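Local coordinates for cellulase (Soil metagenome, PDB 5I2U), which probably hydrolyses the beta-1,4-glucosidic bonds of cellulose as a salt-tolerant cellulase of glycoside hydrolase family 5, at residues 130-135 with 163-168; 83-88 with 320-325; 171-176 with 209-214. One frame throughout, in Å; residues are numbered along the deposited sequence. Where two conformers were deposited one is given.

Contact 1. Residues 130-135 with 163-168; sequences HAHNKY and EPDYFE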
loop_
_atom_site.group_PDB
_atom_site.type_symbol
_atom_site.label_atom_id
_atom_site.label_comp_id
_atom_site.label_asym_id
_atom_site.label_seq_id
_atom_site.Cartn_x
_atom_site.Cartn_y
_atom_site.Cartn_z
ATOM N N HIS A 130 6.608 3.646 6.416
ATOM C CA HIS A 130 5.537 3.219 7.295
ATOM C C HIS A 130 5.602 3.953 8.643
ATOM O O HIS A 130 6.001 3.395 9.676
ATOM C CB HIS A 130 5.563 1.697 7.440
ATOM C CG HIS A 130 4.256 1.106 7.871
ATOM N ND1 HIS A 130 3.266 0.751 6.980
ATOM C CD2 HIS A 130 3.794 0.777 9.094
ATOM C CE1 HIS A 130 2.244 0.241 7.637
ATOM N NE2 HIS A 130 2.538 0.249 8.926
ATOM N N ALA A 131 5.191 5.217 8.593
ATOM C CA ALA A 131 5.262 6.150 9.695
ATOM C C ALA A 131 3.868 6.576 10.115
ATOM O O ALA A 131 2.949 6.639 9.282
ATOM C CB ALA A 131 6.037 7.386 9.258
ATOM N N HIS A 132 3.727 6.866 11.406
ATOM C CA HIS A 132 2.608 7.652 11.942
ATOM C C HIS A 132 3.028 9.100 12.191
ATOM O O HIS A 132 2.299 10.029 11.832
ATOM C CB HIS A 132 2.091 7.069 13.256
ATOM C CG HIS A 132 1.415 5.741 13.113
ATOM N ND1 HIS A 132 0.307 5.549 12.314
ATOM C CD2 HIS A 132 1.666 4.548 13.704
ATOM C CE1 HIS A 132 -0.081 4.289 12.403
ATOM N NE2 HIS A 132 0.725 3.660 13.240
ATOM N N ASN A 133 4.186 9.283 12.825
ATOM C CA ASN A 133 4.724 10.620 13.078
ATOM C C ASN A 133 5.337 11.208 11.805
ATOM O O ASN A 133 5.506 10.504 10.805
ATOM C CB ASN A 133 5.740 10.592 14.220
ATOM C CG ASN A 133 5.113 10.190 15.538
ATOM O OD1 ASN A 133 4.359 10.962 16.131
ATOM N ND2 ASN A 133 5.390 8.965 15.995
ATOM N N LYS A 134 5.655 12.499 11.864
ATOM C CA LYS A 134 6.223 13.236 10.735
ATOM C C LYS A 134 7.754 13.214 10.769
ATOM O O LYS A 134 8.359 13.718 11.718
ATOM C CB LYS A 134 5.720 14.683 10.763
ATOM C CG LYS A 134 5.942 15.414 9.449
ATOM C CD LYS A 134 5.445 16.842 9.506
ATOM C CE LYS A 134 6.488 17.750 10.124
ATOM N NZ LYS A 134 5.829 18.979 10.600
ATOM N N TYR A 135 8.367 12.643 9.731
ATOM C CA TYR A 135 9.832 12.467 9.638
ATOM C C TYR A 135 10.334 12.995 8.293
ATOM O O TYR A 135 10.828 12.238 7.434
ATOM C CB TYR A 135 10.185 10.994 9.792
ATOM C CG TYR A 135 9.768 10.394 11.104
ATOM C CD1 TYR A 135 10.391 10.782 12.305
ATOM C CD2 TYR A 135 8.765 9.425 11.167
ATOM C CE1 TYR A 135 10.013 10.226 13.528
ATOM C CE2 TYR A 135 8.397 8.851 12.383
ATOM C CZ TYR A 135 9.018 9.256 13.559
ATOM O OH TYR A 135 8.643 8.688 14.764
ATOM N N GLU A 163 0.413 6.453 7.521
ATOM C CA GLU A 163 -0.792 6.835 8.227
ATOM C C GLU A 163 -0.467 7.992 9.152
ATOM O O GLU A 163 -0.130 7.783 10.315
ATOM C CB GLU A 163 -1.348 5.646 9.026
ATOM C CG GLU A 163 -2.257 4.724 8.233
ATOM C CD GLU A 163 -2.888 3.628 9.073
ATOM O OE1 GLU A 163 -2.541 3.448 10.249
ATOM O OE2 GLU A 163 -3.739 2.910 8.534
ATOM N N PRO A 164 -0.540 9.224 8.625
ATOM C CA PRO A 164 -0.517 10.364 9.517
ATOM C C PRO A 164 -1.731 10.272 10.452
ATOM O O PRO A 164 -2.840 9.999 9.976
ATOM C CB PRO A 164 -0.627 11.572 8.577
ATOM C CG PRO A 164 -0.438 11.058 7.189
ATOM C CD PRO A 164 -0.729 9.596 7.213
ATOM N N ASP A 165 -1.508 10.434 11.757
ATOM C CA ASP A 165 -2.603 10.393 12.742
ATOM C C ASP A 165 -3.098 11.814 13.109
ATOM O O ASP A 165 -3.981 12.347 12.425
ATOM C CB ASP A 165 -2.293 9.508 13.985
ATOM C CG ASP A 165 -0.888 9.716 14.569
ATOM O OD1 ASP A 165 -0.295 10.814 14.399
ATOM O OD2 ASP A 165 -0.389 8.773 15.214
ATOM N N TYR A 166 -2.512 12.433 14.136
ATOM C CA TYR A 166 -3.054 13.664 14.727
ATOM C C TYR A 166 -2.287 14.881 14.177
ATOM O O TYR A 166 -1.320 15.382 14.776
ATOM C CB TYR A 166 -3.009 13.571 16.255
ATOM C CG TYR A 166 -3.511 12.237 16.786
ATOM C CD1 TYR A 166 -4.880 11.969 16.903
ATOM C CD2 TYR A 166 -2.611 11.234 17.158
ATOM C CE1 TYR A 166 -5.335 10.745 17.395
ATOM C CE2 TYR A 166 -3.053 10.014 17.645
ATOM C CZ TYR A 166 -4.415 9.773 17.763
ATOM O OH TYR A 166 -4.834 8.550 18.234
ATOM N N PHE A 167 -2.712 15.303 12.989
ATOM C CA PHE A 167 -2.120 16.418 12.258
ATOM C C PHE A 167 -3.238 17.132 11.524
ATOM O O PHE A 167 -4.291 16.544 11.254
ATOM C CB PHE A 167 -1.115 15.930 11.211
ATOM C CG PHE A 167 0.114 15.287 11.785
ATOM C CD1 PHE A 167 0.136 13.928 12.060
ATOM C CD2 PHE A 167 1.262 16.030 12.007
ATOM C CE1 PHE A 167 1.277 13.325 12.578
ATOM C CE2 PHE A 167 2.410 15.441 12.525
ATOM C CZ PHE A 167 2.419 14.082 12.813
ATOM N N GLU A 168 -2.998 18.399 11.209
ATOM C CA GLU A 168 -3.844 19.134 10.284
ATOM C C GLU A 168 -3.379 18.750 8.878
ATOM O O GLU A 168 -2.192 18.494 8.659
ATOM C CB GLU A 168 -3.738 20.651 10.513
ATOM C CG GLU A 168 -5.109 21.363 10.532
ATOM C CD GLU A 168 -5.961 20.907 11.704
ATOM O OE1 GLU A 168 -5.433 20.918 12.836
ATOM O OE2 GLU A 168 -7.138 20.507 11.489
HETATM O O HOH W 1 1.879 10.063 16.181
#
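Ala131 and His132 both bind the backbone of Glu163, and these two hydrogen bonds fix how the loops lie against each other. Glu163 N gives its hydrogen to Ala131 O at 3.1 Å, close to straight at both ends (N-H...O 170°). In the other direction His132 ND1 donates to Glu163 O at 3.0 Å. That donor lies in the carbonyl plane, on a lone pair, and the oxygen stays near the plane of the imidazole, so the bond fixes the rotation of the ring. A CA-H...O contact from His132 CA to the same Glu163 O adds a weaker hold.

Two carboxylates approach His132. The Glu163 side chain runs alongside that of His132, and OE1 reaches the ring edge, in plane, 3.4 Å from CE1; the two planes are 36° apart. Asp165 comes across at about a right angle, its OD2 3.6 Å from His132 CB. Water 1 extends this polar group, being hydrogen-bonded to Asp165 OD2 at 2.8 Å and to Asn133 OD1.

The apolar part belongs to Phe167. With CG beside the backbone N (chi1 -67°), its ring reaches over to the first loop, where CE2 meets Lys134 CB at 3.8 Å and CE1 approaches His132 O at 3.5 Å. Trp161 packs edge-to-face with this phenyl ring.

The loops follow strands 124-130 and 156-159, at the C-terminal ends of the strands of a TIM barrel, where family 5 enzymes hold their substrate. Glu163 lies in an Asn162-Glu163-Pro164 sequence, consistent with the family's acid/base position. Its OE2 is hydrogen-bonded to His222 ND1 and weakly to a glycerol, probably from the crystallisation liquor, which is consistent with a pocket here.

Contact 2. Residues 83-88 with 320-325; sequences WKCTVV and NSIRNA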
loop_
_atom_site.group_PDB
_atom_site.type_symbol
_atom_site.label_atom_id
_atom_site.label_comp_id
_atom_site.label_asym_id
_atom_site.label_seq_id
_atom_site.Cartn_x
_atom_site.Cartn_y
_atom_site.Cartn_z
ATOM N N TRP A 83 -1.265 -16.420 -4.897
ATOM C CA TRP A 83 -2.330 -15.465 -4.485
ATOM C C TRP A 83 -2.769 -14.552 -5.637
ATOM O O TRP A 83 -3.795 -13.885 -5.536
ATOM C CB TRP A 83 -1.894 -14.599 -3.289
ATOM C CG TRP A 83 -1.824 -15.316 -1.979
ATOM C CD1 TRP A 83 -1.533 -16.635 -1.773
ATOM C CD2 TRP A 83 -2.017 -14.741 -0.687
ATOM N NE1 TRP A 83 -1.554 -16.920 -0.439
ATOM C CE2 TRP A 83 -1.844 -15.774 0.258
ATOM C CE3 TRP A 83 -2.311 -13.450 -0.233
ATOM C CZ2 TRP A 83 -1.959 -15.556 1.642
ATOM C CZ3 TRP A 83 -2.447 -13.234 1.134
ATOM C CH2 TRP A 83 -2.263 -14.287 2.062
ATOM N N LYS A 84 -1.990 -14.534 -6.715
ATOM C CA LYS A 84 -2.236 -13.678 -7.881
ATOM C C LYS A 84 -2.155 -12.188 -7.550
ATOM O O LYS A 84 -2.862 -11.382 -8.151
ATOM C CB LYS A 84 -3.569 -14.020 -8.577
ATOM C CG LYS A 84 -3.767 -15.494 -8.893
ATOM C CD LYS A 84 -2.745 -16.014 -9.887
ATOM C CE LYS A 84 -3.119 -17.426 -10.345
ATOM N NZ LYS A 84 -1.983 -18.125 -11.004
ATOM N N CYS A 85 -1.271 -11.819 -6.619
ATOM C CA CYS A 85 -1.031 -10.412 -6.341
ATOM C C CYS A 85 -0.428 -9.752 -7.581
ATOM O O CYS A 85 0.504 -10.288 -8.203
ATOM C CB CYS A 85 -0.102 -10.220 -5.138
ATOM S SG CYS A 85 -0.776 -10.808 -3.566
ATOM N N THR A 86 -1.018 -8.625 -7.964
ATOM C CA THR A 86 -0.480 -7.752 -8.999
ATOM C C THR A 86 0.286 -6.603 -8.379
ATOM O O THR A 86 0.969 -5.855 -9.093
ATOM C CB THR A 86 -1.603 -7.212 -9.918
ATOM O OG1 THR A 86 -2.693 -6.687 -9.130
ATOM C CG2 THR A 86 -2.123 -8.331 -10.806
ATOM N N VAL A 87 0.144 -6.437 -7.058
ATOM C CA VAL A 87 0.927 -5.493 -6.300
ATOM C C VAL A 87 1.354 -6.120 -4.959
ATOM O O VAL A 87 0.649 -6.948 -4.401
ATOM C CB VAL A 87 0.157 -4.153 -6.097
ATOM C CG1 VAL A 87 -1.042 -4.318 -5.176
ATOM C CG2 VAL A 87 1.084 -3.063 -5.572
ATOM N N VAL A 88 2.525 -5.713 -4.474
ATOM C CA VAL A 88 3.022 -6.079 -3.145
ATOM C C VAL A 88 3.515 -4.828 -2.447
ATOM O O VAL A 88 4.138 -3.977 -3.061
ATOM C CB VAL A 88 4.124 -7.154 -3.197
ATOM C CG1 VAL A 88 3.486 -8.448 -3.633
ATOM C CG2 VAL A 88 5.250 -6.780 -4.148
ATOM N N ASN A 320 -8.564 -15.566 -1.629
ATOM C CA ASN A 320 -9.708 -15.772 -2.520
ATOM C C ASN A 320 -10.153 -14.483 -3.165
ATOM O O ASN A 320 -10.402 -14.461 -4.368
ATOM C CB ASN A 320 -10.901 -16.415 -1.796
ATOM C CG ASN A 320 -10.645 -17.861 -1.403
ATOM O OD1 ASN A 320 -9.912 -18.588 -2.069
ATOM N ND2 ASN A 320 -11.251 -18.280 -0.310
ATOM N N SER A 321 -10.239 -13.424 -2.366
ATOM C CA SER A 321 -10.603 -12.100 -2.860
ATOM C C SER A 321 -9.686 -11.655 -3.986
ATOM O O SER A 321 -10.149 -11.158 -5.014
ATOM C CB SER A 321 -10.565 -11.053 -1.725
ATOM O OG SER A 321 -11.705 -11.127 -0.880
ATOM N N ILE A 322 -8.384 -11.840 -3.797
ATOM C CA ILE A 322 -7.416 -11.392 -4.783
ATOM C C ILE A 322 -7.464 -12.278 -6.025
ATOM O O ILE A 322 -7.384 -11.769 -7.136
ATOM C CB ILE A 322 -5.978 -11.313 -4.199
ATOM C CG1 ILE A 322 -5.928 -10.278 -3.082
ATOM C CG2 ILE A 322 -4.958 -10.924 -5.269
ATOM C CD1 ILE A 322 -4.725 -10.408 -2.179
ATOM N N ARG A 323 -7.574 -13.585 -5.826
ATOM C CA ARG A 323 -7.585 -14.556 -6.940
ATOM C C ARG A 323 -8.800 -14.435 -7.865
ATOM O O ARG A 323 -8.657 -14.560 -9.076
ATOM C CB ARG A 323 -7.506 -15.990 -6.417
ATOM C CG ARG A 323 -6.111 -16.425 -6.027
ATOM C CD ARG A 323 -6.167 -17.785 -5.356
ATOM N NE ARG A 323 -6.667 -18.783 -6.295
ATOM C CZ ARG A 323 -5.943 -19.418 -7.227
ATOM N NH1 ARG A 323 -4.626 -19.222 -7.359
ATOM N NH2 ARG A 323 -6.555 -20.286 -8.036
ATOM N N ASN A 324 -9.976 -14.190 -7.292
ATOM C CA ASN A 324 -11.198 -14.094 -8.081
ATOM C C ASN A 324 -11.257 -12.751 -8.845
ATOM O O ASN A 324 -11.658 -12.713 -10.008
ATOM C CB ASN A 324 -12.438 -14.473 -7.230
ATOM C CG ASN A 324 -13.636 -13.543 -7.424
ATOM O OD1 ASN A 324 -13.607 -12.379 -7.024
ATOM N ND2 ASN A 324 -14.714 -14.074 -7.995
ATOM N N ALA A 325 -10.816 -11.668 -8.204
ATOM C CA ALA A 325 -10.667 -10.362 -8.865
ATOM C C ALA A 325 -9.631 -10.391 -10.007
ATOM O O ALA A 325 -9.890 -9.844 -11.068
ATOM C CB ALA A 325 -10.305 -9.293 -7.841
#
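Packing of the C-terminal helix 313-325 of the TIM barrel against the connection from helix 73-81 into strand 87-93 brings Ile322 and Arg323 onto Trp83, Lys84 and Cys85. Ile322 carries the apolar part. Its CG2 methyl, anti to the backbone N, sits tightly against two carbonyls, 3.2 Å from Trp83 O and 3.6 Å from Lys84 O. The other branch turns to the side chains, with CD1 4.2 Å from Cys85 SG and 4.3 Å from CE3 of the Trp83 indole.

Lys84 has positive phi (63°), leaves helical geometry here and directs its CB toward helix 313-325. Its chain crosses Arg323 at a slant and meets it through methylenes, CG 3.8 Å from Arg323 CG and CE 3.8 Å from NH1. The cationic ends go to carbonyls at and just beyond the end of helix 73-81: Lys84 NZ bonds Asp81 O and Arg323 NH1 bonds Asp82 O. These acceptors may offset the likeness of the two charges, which stand 4.6 Å apart from NZ to NH1.

Around the two segments, Ile322 also touches Trp281 at the start of strand 281-286, Trp83 reaches Thr318 and Arg319 one turn back on helix 313-325, and Val87 leads into the barrel wall beside strand 124-130.

Contact 3. Residues 171-176 with 209-214; sequences EVKTYS and DPIRDV
Lys173, on helix 169-186, and Ile211, in the irregular chain after helix 203-208, mark the closest backbone approach, their CA atoms 6.9 Å apart, so the link is made by side chains reaching across, Lys173 above all. Lys173 spans the gap with a fully extended chain, CG anti to the backbone N (chi1 -170°), and crosses Asp209 at about a right angle. NZ forms a salt bridge with Asp209 OD1 at 3.0 Å, coming from above the carboxylate, 40° out of its plane. Lower on the same chain, CE passes 3.3 Å from Pro210 O, and CG slides past Ile211 CG1 at 3.8 Å, the two side chains running in opposite directions. Arg212 completes a charge network round Asp209, though its NH1 to OD1 separation of 3.7 Å makes that ion pair long.

One turn on, Ser176 CB receives the Ile211 CD1 methyl at 3.8 Å. Its hydroxyl turns back to the helix instead, donating to Val172 O at 2.8 Å; Ser176 N reaches that oxygen from the opposite face of the carbonyl plane, so two donors grip it.

Residues 209-214 lie beside helix 169-186, where Ile211 also touches Glu177 and Ile180. Trp169 NE1, at the start of that helix, bonds Asp209 O, while Tyr219 OH on strand 217-224 takes the hydrogen of Ile211 N, tying the loop to the barrel strand it precedes.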
loop_
_atom_site.group_PDB
_atom_site.type_symbol
_atom_site.label_atom_id
_atom_site.label_comp_id
_atom_site.label_asym_id
_atom_site.label_seq_id
_atom_site.Cartn_x
_atom_site.Cartn_y
_atom_site.Cartn_z
ATOM N N GLU A 171 -0.239 20.570 7.344
ATOM C CA GLU A 171 1.095 20.095 7.745
ATOM C C GLU A 171 1.540 18.848 6.947
ATOM O O GLU A 171 2.737 18.676 6.652
ATOM C CB GLU A 171 1.111 19.797 9.241
ATOM C CG GLU A 171 2.494 19.552 9.826
ATOM C CD GLU A 171 2.484 19.394 11.339
ATOM O OE1 GLU A 171 1.416 19.561 11.977
ATOM O OE2 GLU A 171 3.556 19.089 11.904
ATOM N N VAL A 172 0.570 17.999 6.606
ATOM C CA VAL A 172 0.827 16.798 5.831
ATOM C C VAL A 172 1.009 17.145 4.349
ATOM O O VAL A 172 1.804 16.514 3.653
ATOM C CB VAL A 172 -0.299 15.740 6.019
ATOM C CG1 VAL A 172 -0.016 14.486 5.188
ATOM C CG2 VAL A 172 -0.441 15.367 7.494
ATOM N N LYS A 173 0.265 18.135 3.869
ATOM C CA LYS A 173 0.427 18.639 2.492
ATOM C C LYS A 173 1.811 19.242 2.264
ATOM O O LYS A 173 2.379 19.072 1.196
ATOM C CB LYS A 173 -0.648 19.686 2.171
ATOM C CG LYS A 173 -0.741 20.119 0.710
ATOM C CD LYS A 173 -1.587 21.377 0.585
ATOM C CE LYS A 173 -1.808 21.787 -0.857
ATOM N NZ LYS A 173 -1.976 23.262 -0.984
ATOM N N THR A 174 2.328 19.969 3.255
ATOM C CA THR A 174 3.653 20.592 3.163
ATOM C C THR A 174 4.728 19.523 3.083
ATOM O O THR A 174 5.562 19.551 2.187
ATOM C CB THR A 174 3.927 21.511 4.368
ATOM O OG1 THR A 174 2.836 22.437 4.529
ATOM C CG2 THR A 174 5.239 22.294 4.183
ATOM N N TYR A 175 4.686 18.578 4.019
ATOM C CA TYR A 175 5.544 17.393 3.995
ATOM C C TYR A 175 5.518 16.723 2.631
ATOM O O TYR A 175 6.561 16.366 2.070
ATOM C CB TYR A 175 5.064 16.411 5.074
ATOM C CG TYR A 175 5.644 14.999 5.072
ATOM C CD1 TYR A 175 5.243 14.046 4.121
ATOM C CD2 TYR A 175 6.538 14.596 6.055
ATOM C CE1 TYR A 175 5.740 12.751 4.133
ATOM C CE2 TYR A 175 7.044 13.294 6.077
ATOM C CZ TYR A 175 6.638 12.371 5.118
ATOM O OH TYR A 175 7.131 11.080 5.132
ATOM N N SER A 176 4.307 16.568 2.107
ATOM C CA SER A 176 4.084 15.869 0.849
ATOM C C SER A 176 4.630 16.630 -0.356
ATOM O O SER A 176 5.306 16.039 -1.198
ATOM C CB SER A 176 2.595 15.570 0.670
ATOM O OG SER A 176 2.198 14.641 1.652
ATOM N N ASP A 209 -8.361 21.240 -0.330
ATOM C CA ASP A 209 -7.021 21.817 -0.466
ATOM C C ASP A 209 -6.008 20.799 -1.075
ATOM O O ASP A 209 -5.057 20.377 -0.406
ATOM C CB ASP A 209 -6.577 22.295 0.930
ATOM C CG ASP A 209 -5.231 23.020 0.937
ATOM O OD1 ASP A 209 -4.835 23.633 -0.083
ATOM O OD2 ASP A 209 -4.583 23.003 2.001
ATOM N N PRO A 210 -6.191 20.414 -2.346
ATOM C CA PRO A 210 -5.288 19.417 -2.940
ATOM C C PRO A 210 -3.927 19.968 -3.322
ATOM O O PRO A 210 -3.762 21.178 -3.454
ATOM C CB PRO A 210 -6.040 18.972 -4.201
ATOM C CG PRO A 210 -6.839 20.165 -4.582
ATOM C CD PRO A 210 -7.281 20.774 -3.269
ATOM N N ILE A 211 -2.977 19.064 -3.548
ATOM C CA ILE A 211 -1.658 19.429 -4.062
ATOM C C ILE A 211 -1.793 19.742 -5.559
ATOM O O ILE A 211 -2.350 18.953 -6.316
ATOM C CB ILE A 211 -0.625 18.297 -3.862
ATOM C CG1 ILE A 211 -0.510 17.929 -2.376
ATOM C CG2 ILE A 211 0.751 18.707 -4.379
ATOM C CD1 ILE A 211 0.207 16.623 -2.110
ATOM N N ARG A 212 -1.250 20.882 -5.979
ATOM C CA ARG A 212 -1.417 21.381 -7.343
ATOM C C ARG A 212 -0.116 21.291 -8.118
ATOM O O ARG A 212 0.966 21.130 -7.533
ATOM C CB ARG A 212 -1.902 22.825 -7.293
ATOM C CG ARG A 212 -3.292 22.961 -6.689
ATOM C CD ARG A 212 -3.628 24.389 -6.298
ATOM N NE ARG A 212 -5.039 24.504 -5.919
ATOM C CZ ARG A 212 -5.565 24.151 -4.742
ATOM N NH1 ARG A 212 -4.809 23.644 -3.758
ATOM N NH2 ARG A 212 -6.870 24.310 -4.540
ATOM N N ASP A 213 -0.240 21.386 -9.443
ATOM C CA ASP A 213 0.897 21.344 -10.379
ATOM C C ASP A 213 1.776 20.102 -10.181
ATOM O O ASP A 213 3.004 20.180 -10.174
ATOM C CB ASP A 213 1.729 22.629 -10.258
ATOM C CG ASP A 213 0.890 23.878 -10.423
ATOM O OD1 ASP A 213 0.408 24.116 -11.547
ATOM O OD2 ASP A 213 0.711 24.616 -9.429
ATOM N N VAL A 214 1.127 18.963 -9.980
ATOM C CA VAL A 214 1.826 17.694 -9.774
ATOM C C VAL A 214 1.097 16.612 -10.569
ATOM O O VAL A 214 -0.130 16.619 -10.648
ATOM C CB VAL A 214 1.989 17.350 -8.256
ATOM C CG1 VAL A 214 2.787 18.439 -7.548
ATOM C CG2 VAL A 214 0.656 17.198 -7.527
#

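Contacts 1 and 3 lie on one side of the chain's centre, their centres 15 Å apart, and they touch: Lys134 NZ forms a salt bridge with Glu171 OE2 at 2.6 Å, and Phe167 CB packs on Val172 CG2 at 3.8 Å. Helix 169-186 is therefore held by the probable substrate-cleft loops and by the 209-214 loop. Just past its end, Asp187, Asp189 and Asn190 join Gly151 at the magnesium ion. Contact 2 lies across the barrel, its centre 29 Å from that of contact 1 and 31 Å from that of contact 3. In sequence it closes a loop that encloses both.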